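Local structure of putative phosphohistidine phosphatase, SixA (Nakamurella multipartita, 4HBZ) at residues 150-164 / 174-186. The protein is a putative phosphohistidine phosphatase of the histidine phosphatase superfamily, and so probably removes phosphate from phosphorylated histidine. Numbering follows the deposited sequence.
Sequences ELRHFAAGTFAVLST and AGAELQLVQHPVA
Val181 touches two parts of 150-164, one through each methyl. Val181 CG1 lies 3.5 Å from Thr158 CG2, and its CG2 packs on Leu151 CD2 and on Glu150 CB. Thr158 CG2 sits over the centre of one Phe154 ring face. Leu178 continues this layer, with CD1 3.9 Å from Ala160 CB and CD2 against the carboxylate end of Glu150. On the other sheet face, in the conformer described, Gln182 CB lies over the Phe159 ring, offset toward the rim and 3.7 Å from its centroid, a CH-pi contact. With CG between backbone N and carbonyl carbon (chi1 62°), the Phe159 ring lies alongside Gln182. Val161 CG2 meets Leu180 CD1.

Val161 O accepts from Gln179 N at 2.8 Å and weakly from Leu180 N, a classic beta bulge that shifts the register by one. At one end, Thr164 OG1 donates to Gly175 O at 2.8 Å. At the other, a water joins Glu150 O and, weakly, His183 NE2.

Strand 159-164 lies between edge strand 177-182 and strand 20-26, antiparallel to both. Beyond, four parallel strands complete the histidine phosphatase alpha/beta sandwich. Helix 123-138 packs on the Leu178 face and touches Phe154; helix 43-59 covers the Phe159 and Leu180 face.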
loop_
_atom_site.group_PDB
_atom_site.type_symbol
_atom_site.label_atom_id
_atom_site.label_comp_id
_atom_site.label_asym_id
_atom_site.label_seq_id
_atom_site.Cartn_x
_atom_site.Cartn_y
_atom_site.Cartn_z
ATOM N N GLU A 150 -8.540 -12.012 3.092
ATOM C CA GLU A 150 -7.789 -12.021 1.817
ATOM C C GLU A 150 -6.354 -11.583 1.968
ATOM O O GLU A 150 -5.502 -11.888 1.101
ATOM C CB GLU A 150 -8.422 -11.101 0.769
ATOM C CG GLU A 150 -9.817 -11.479 0.413
ATOM C CD GLU A 150 -10.835 -10.760 1.269
ATOM O OE1 GLU A 150 -10.631 -10.456 2.508
ATOM O OE2 GLU A 150 -11.892 -10.518 0.643
ATOM N N LEU A 151 -6.027 -10.870 3.048
ATOM C CA LEU A 151 -4.667 -10.414 3.281
ATOM C C LEU A 151 -3.736 -11.454 3.835
ATOM O O LEU A 151 -2.535 -11.198 4.056
ATOM C CB LEU A 151 -4.694 -9.171 4.212
ATOM C CG LEU A 151 -5.512 -7.995 3.693
ATOM C CD1 LEU A 151 -5.813 -7.021 4.828
ATOM C CD2 LEU A 151 -4.801 -7.265 2.588
ATOM N N ARG A 152 -4.245 -12.679 4.045
ATOM C CA ARG A 152 -3.459 -13.708 4.645
ATOM C C ARG A 152 -2.306 -14.169 3.761
ATOM O O ARG A 152 -1.307 -14.701 4.268
ATOM C CB ARG A 152 -4.361 -14.889 5.000
ATOM C CG ARG A 152 -4.946 -15.676 3.807
ATOM C CD ARG A 152 -5.959 -16.674 4.290
ATOM N NE ARG A 152 -6.545 -17.506 3.239
ATOM C CZ ARG A 152 -7.538 -17.130 2.442
ATOM N NH1 ARG A 152 -8.112 -15.927 2.547
ATOM N NH2 ARG A 152 -7.998 -17.980 1.529
ATOM N N HIS A 153 -2.455 -13.991 2.455
ATOM C CA HIS A 153 -1.371 -14.198 1.501
ATOM C C HIS A 153 -0.967 -12.860 0.952
ATOM O O HIS A 153 -1.813 -12.095 0.462
ATOM C CB HIS A 153 -1.840 -15.103 0.387
ATOM C CG HIS A 153 -2.092 -16.495 0.855
ATOM N ND1 HIS A 153 -3.337 -17.071 0.800
ATOM C CD2 HIS A 153 -1.287 -17.397 1.482
ATOM C CE1 HIS A 153 -3.290 -18.268 1.360
ATOM N NE2 HIS A 153 -2.067 -18.487 1.796
ATOM N N PHE A 154 0.306 -12.527 1.121
ATOM C CA PHE A 154 0.765 -11.201 0.746
ATOM C C PHE A 154 2.229 -11.268 0.377
ATOM O O PHE A 154 3.103 -10.620 0.980
ATOM C CB PHE A 154 0.432 -10.175 1.875
ATOM C CG PHE A 154 0.118 -8.782 1.373
ATOM C CD1 PHE A 154 1.115 -7.940 0.932
ATOM C CD2 PHE A 154 -1.176 -8.344 1.286
ATOM C CE1 PHE A 154 0.845 -6.678 0.443
ATOM C CE2 PHE A 154 -1.446 -7.085 0.818
ATOM C CZ PHE A 154 -0.435 -6.244 0.395
ATOM N N ALA A 155 2.514 -12.015 -0.702
ATOM C CA ALA A 155 3.889 -12.199 -1.168
ATOM C C ALA A 155 4.462 -10.924 -1.745
ATOM O O ALA A 155 3.733 -10.010 -2.076
ATOM C CB ALA A 155 3.872 -13.252 -2.273
ATOM N N ALA A 156 5.767 -10.868 -1.897
ATOM C CA ALA A 156 6.438 -9.739 -2.484
ATOM C C ALA A 156 5.792 -9.375 -3.826
ATOM O O ALA A 156 5.647 -10.218 -4.717
ATOM C CB ALA A 156 7.914 -10.073 -2.701
ATOM N N GLY A 157 5.413 -8.109 -3.965
ATOM C CA GLY A 157 4.768 -7.598 -5.168
ATOM C C GLY A 157 3.266 -7.462 -5.073
ATOM O O GLY A 157 2.629 -6.847 -5.937
ATOM N N THR A 158 2.674 -8.038 -4.014
ATOM C CA THR A 158 1.220 -7.932 -3.807
ATOM C C THR A 158 0.794 -6.546 -3.455
ATOM O O THR A 158 1.523 -5.810 -2.816
ATOM C CB THR A 158 0.790 -8.891 -2.670
ATOM O OG1 THR A 158 1.176 -10.219 -3.004
ATOM C CG2 THR A 158 -0.702 -8.909 -2.401
ATOM N N PHE A 159 -0.381 -6.149 -3.900
ATOM C CA PHE A 159 -0.977 -4.933 -3.360
ATOM C C PHE A 159 -2.439 -5.127 -3.063
ATOM O O PHE A 159 -3.124 -5.941 -3.635
ATOM C CB PHE A 159 -0.764 -3.724 -4.291
ATOM C CG PHE A 159 -1.387 -3.848 -5.660
ATOM C CD1 PHE A 159 -2.706 -3.488 -5.901
ATOM C CD2 PHE A 159 -0.610 -4.358 -6.711
ATOM C CE1 PHE A 159 -3.245 -3.598 -7.170
ATOM C CE2 PHE A 159 -1.159 -4.485 -7.962
ATOM C CZ PHE A 159 -2.448 -4.080 -8.192
ATOM N N ALA A 160 -2.890 -4.364 -2.075
ATOM C CA ALA A 160 -4.306 -4.267 -1.663
ATOM C C ALA A 160 -4.850 -2.900 -1.988
ATOM O O ALA A 160 -4.123 -1.883 -1.864
ATOM C CB ALA A 160 -4.435 -4.503 -0.162
ATOM N N VAL A 161 -6.070 -2.869 -2.466
ATOM C CA VAL A 161 -6.758 -1.646 -2.798
ATOM C C VAL A 161 -7.904 -1.482 -1.807
ATOM O O VAL A 161 -8.735 -2.384 -1.647
ATOM C CB VAL A 161 -7.342 -1.670 -4.219
ATOM C CG1 VAL A 161 -8.043 -0.333 -4.551
ATOM C CG2 VAL A 161 -6.277 -2.015 -5.256
ATOM N N LEU A 162 -7.895 -0.348 -1.099
ATOM C CA LEU A 162 -8.884 -0.043 -0.102
ATOM C C LEU A 162 -9.541 1.299 -0.383
ATOM O O LEU A 162 -8.988 2.109 -1.093
ATOM C CB LEU A 162 -8.267 -0.024 1.299
ATOM C CG LEU A 162 -7.488 -1.273 1.704
ATOM C CD1 LEU A 162 -6.001 -1.091 1.475
ATOM C CD2 LEU A 162 -7.761 -1.655 3.154
ATOM N N SER A 163 -10.736 1.496 0.168
ATOM C CA SER A 163 -11.483 2.705 -0.044
ATOM C C SER A 163 -11.937 3.216 1.320
ATOM O O SER A 163 -12.409 2.446 2.175
ATOM C CB SER A 163 -12.706 2.383 -0.902
ATOM O OG SER A 163 -13.394 3.554 -1.167
ATOM N N THR A 164 -11.863 4.542 1.471
ATOM C CA THR A 164 -12.293 5.201 2.730
ATOM C C THR A 164 -13.082 6.448 2.399
ATOM O O THR A 164 -12.741 7.207 1.474
ATOM C CB THR A 164 -11.127 5.501 3.673
ATOM O OG1 THR A 164 -11.631 5.981 4.948
ATOM C CG2 THR A 164 -10.170 6.500 3.140
ATOM N N ALA A 174 -11.036 6.160 10.881
ATOM C CA ALA A 174 -12.100 5.906 9.915
ATOM C C ALA A 174 -11.994 4.460 9.389
ATOM O O ALA A 174 -13.036 3.807 9.103
ATOM C CB ALA A 174 -12.027 6.858 8.740
ATOM N N GLY A 175 -10.775 3.957 9.312
ATOM C CA GLY A 175 -10.543 2.650 8.672
ATOM C C GLY A 175 -10.720 2.754 7.168
ATOM O O GLY A 175 -10.922 3.862 6.601
ATOM N N ALA A 176 -10.701 1.596 6.512
ATOM C CA ALA A 176 -10.979 1.568 5.065
ATOM C C ALA A 176 -11.493 0.176 4.736
ATOM O O ALA A 176 -11.100 -0.782 5.376
ATOM C CB ALA A 176 -9.741 1.897 4.259
ATOM N N GLU A 177 -12.298 0.092 3.695
ATOM C CA GLU A 177 -12.856 -1.186 3.264
ATOM C C GLU A 177 -11.993 -1.765 2.151
ATOM O O GLU A 177 -11.556 -1.054 1.237
ATOM C CB GLU A 177 -14.254 -0.965 2.707
ATOM C CG GLU A 177 -15.276 -0.593 3.792
ATOM C CD GLU A 177 -16.678 -0.585 3.198
ATOM O OE1 GLU A 177 -17.207 -1.690 2.832
ATOM O OE2 GLU A 177 -17.214 0.525 3.032
ATOM N N LEU A 178 -11.770 -3.062 2.232
ATOM C CA LEU A 178 -10.928 -3.736 1.257
ATOM C C LEU A 178 -11.722 -3.991 -0.002
ATOM O O LEU A 178 -12.800 -4.660 0.062
ATOM C CB LEU A 178 -10.431 -5.036 1.846
ATOM C CG LEU A 178 -9.525 -5.901 0.979
ATOM C CD1 LEU A 178 -8.225 -5.173 0.612
ATOM C CD2 LEU A 178 -9.170 -7.147 1.747
ATOM N N GLN A 179 -11.198 -3.528 -1.132
ATOM C CA GLN A 179 -11.812 -3.729 -2.449
ATOM C C GLN A 179 -11.266 -4.971 -3.155
ATOM O O GLN A 179 -12.039 -5.731 -3.765
ATOM C CB GLN A 179 -11.657 -2.482 -3.345
ATOM C CG GLN A 179 -12.214 -1.186 -2.748
ATOM C CD GLN A 179 -13.635 -1.354 -2.277
ATOM O OE1 GLN A 179 -14.521 -1.672 -3.079
ATOM N NE2 GLN A 179 -13.868 -1.194 -0.978
ATOM N N LEU A 180 -9.954 -5.115 -3.112
ATOM C CA LEU A 180 -9.284 -6.211 -3.783
ATOM C C LEU A 180 -7.872 -6.375 -3.315
ATOM O O LEU A 180 -7.227 -5.426 -2.858
ATOM C CB LEU A 180 -9.349 -6.067 -5.287
ATOM C CG LEU A 180 -8.749 -4.885 -5.918
ATOM C CD1 LEU A 180 -7.411 -5.320 -6.537
ATOM C CD2 LEU A 180 -9.647 -4.349 -7.033
ATOM N N VAL A 181 -7.369 -7.604 -3.488
ATOM C CA VAL A 181 -5.969 -7.912 -3.307
ATOM C C VAL A 181 -5.509 -8.512 -4.636
ATOM O O VAL A 181 -6.102 -9.504 -5.104
ATOM C CB VAL A 181 -5.692 -8.838 -2.112
ATOM C CG1 VAL A 181 -4.186 -9.104 -1.963
ATOM C CG2 VAL A 181 -6.305 -8.289 -0.830
ATOM N N GLN A 182 -4.502 -7.877 -5.249
ATOM C CA GLN A 182 -3.887 -8.344 -6.503
ATOM C C GLN A 182 -2.553 -8.962 -6.198
ATOM O O GLN A 182 -1.630 -8.313 -5.717
ATOM C CB GLN A 182 -3.703 -7.182 -7.473
ATOM C CG GLN A 182 -5.004 -6.751 -8.121
ATOM C CD GLN A 182 -5.588 -7.789 -9.048
ATOM O OE1 GLN A 182 -6.796 -8.049 -8.993
ATOM N NE2 GLN A 182 -4.761 -8.410 -9.887
ATOM N N HIS A 183 -2.450 -10.245 -6.491
ATOM C CA HIS A 183 -1.262 -11.015 -6.234
ATOM C C HIS A 183 -0.296 -11.001 -7.421
ATOM O O HIS A 183 -0.683 -10.769 -8.562
ATOM C CB HIS A 183 -1.678 -12.464 -5.867
ATOM C CG HIS A 183 -2.579 -12.515 -4.677
ATOM N ND1 HIS A 183 -2.085 -12.651 -3.395
ATOM C CD2 HIS A 183 -3.899 -12.310 -4.546
ATOM C CE1 HIS A 183 -3.075 -12.604 -2.541
ATOM N NE2 HIS A 183 -4.186 -12.368 -3.195
ATOM N N PRO A 184 0.990 -11.244 -7.168
ATOM C CA PRO A 184 1.974 -11.108 -8.225
ATOM C C PRO A 184 1.773 -12.187 -9.281
ATOM O O PRO A 184 1.197 -13.252 -9.005
ATOM C CB PRO A 184 3.315 -11.304 -7.548
ATOM C CG PRO A 184 3.025 -11.633 -6.143
ATOM C CD PRO A 184 1.607 -11.519 -5.867
ATOM N N VAL A 185 2.110 -11.818 -10.504
ATOM C CA VAL A 185 1.812 -12.752 -11.603
ATOM C C VAL A 185 3.027 -13.183 -12.343
ATOM O O VAL A 185 2.882 -14.055 -13.290
ATOM C CB VAL A 185 0.765 -12.192 -12.568
ATOM C CG1 VAL A 185 -0.605 -12.175 -11.945
ATOM C CG2 VAL A 185 1.206 -10.824 -13.134
ATOM N N ALA A 186 4.166 -12.686 -11.843
ATOM C CA ALA A 186 5.527 -13.107 -12.167
ATOM C C ALA A 186 6.473 -13.145 -10.954
ATOM O O ALA A 186 7.619 -13.581 -11.121
ATOM C CB ALA A 186 6.090 -12.186 -13.219
ATOM O OXT ALA A 186 6.124 -12.810 -9.785
HETATM O O HOH W 1 -5.706 -13.391 -1.031
HETATM O O HOH W 2 0.491 -7.614 -7.524
HETATM O O HOH W 3 -15.517 2.679 2.802
#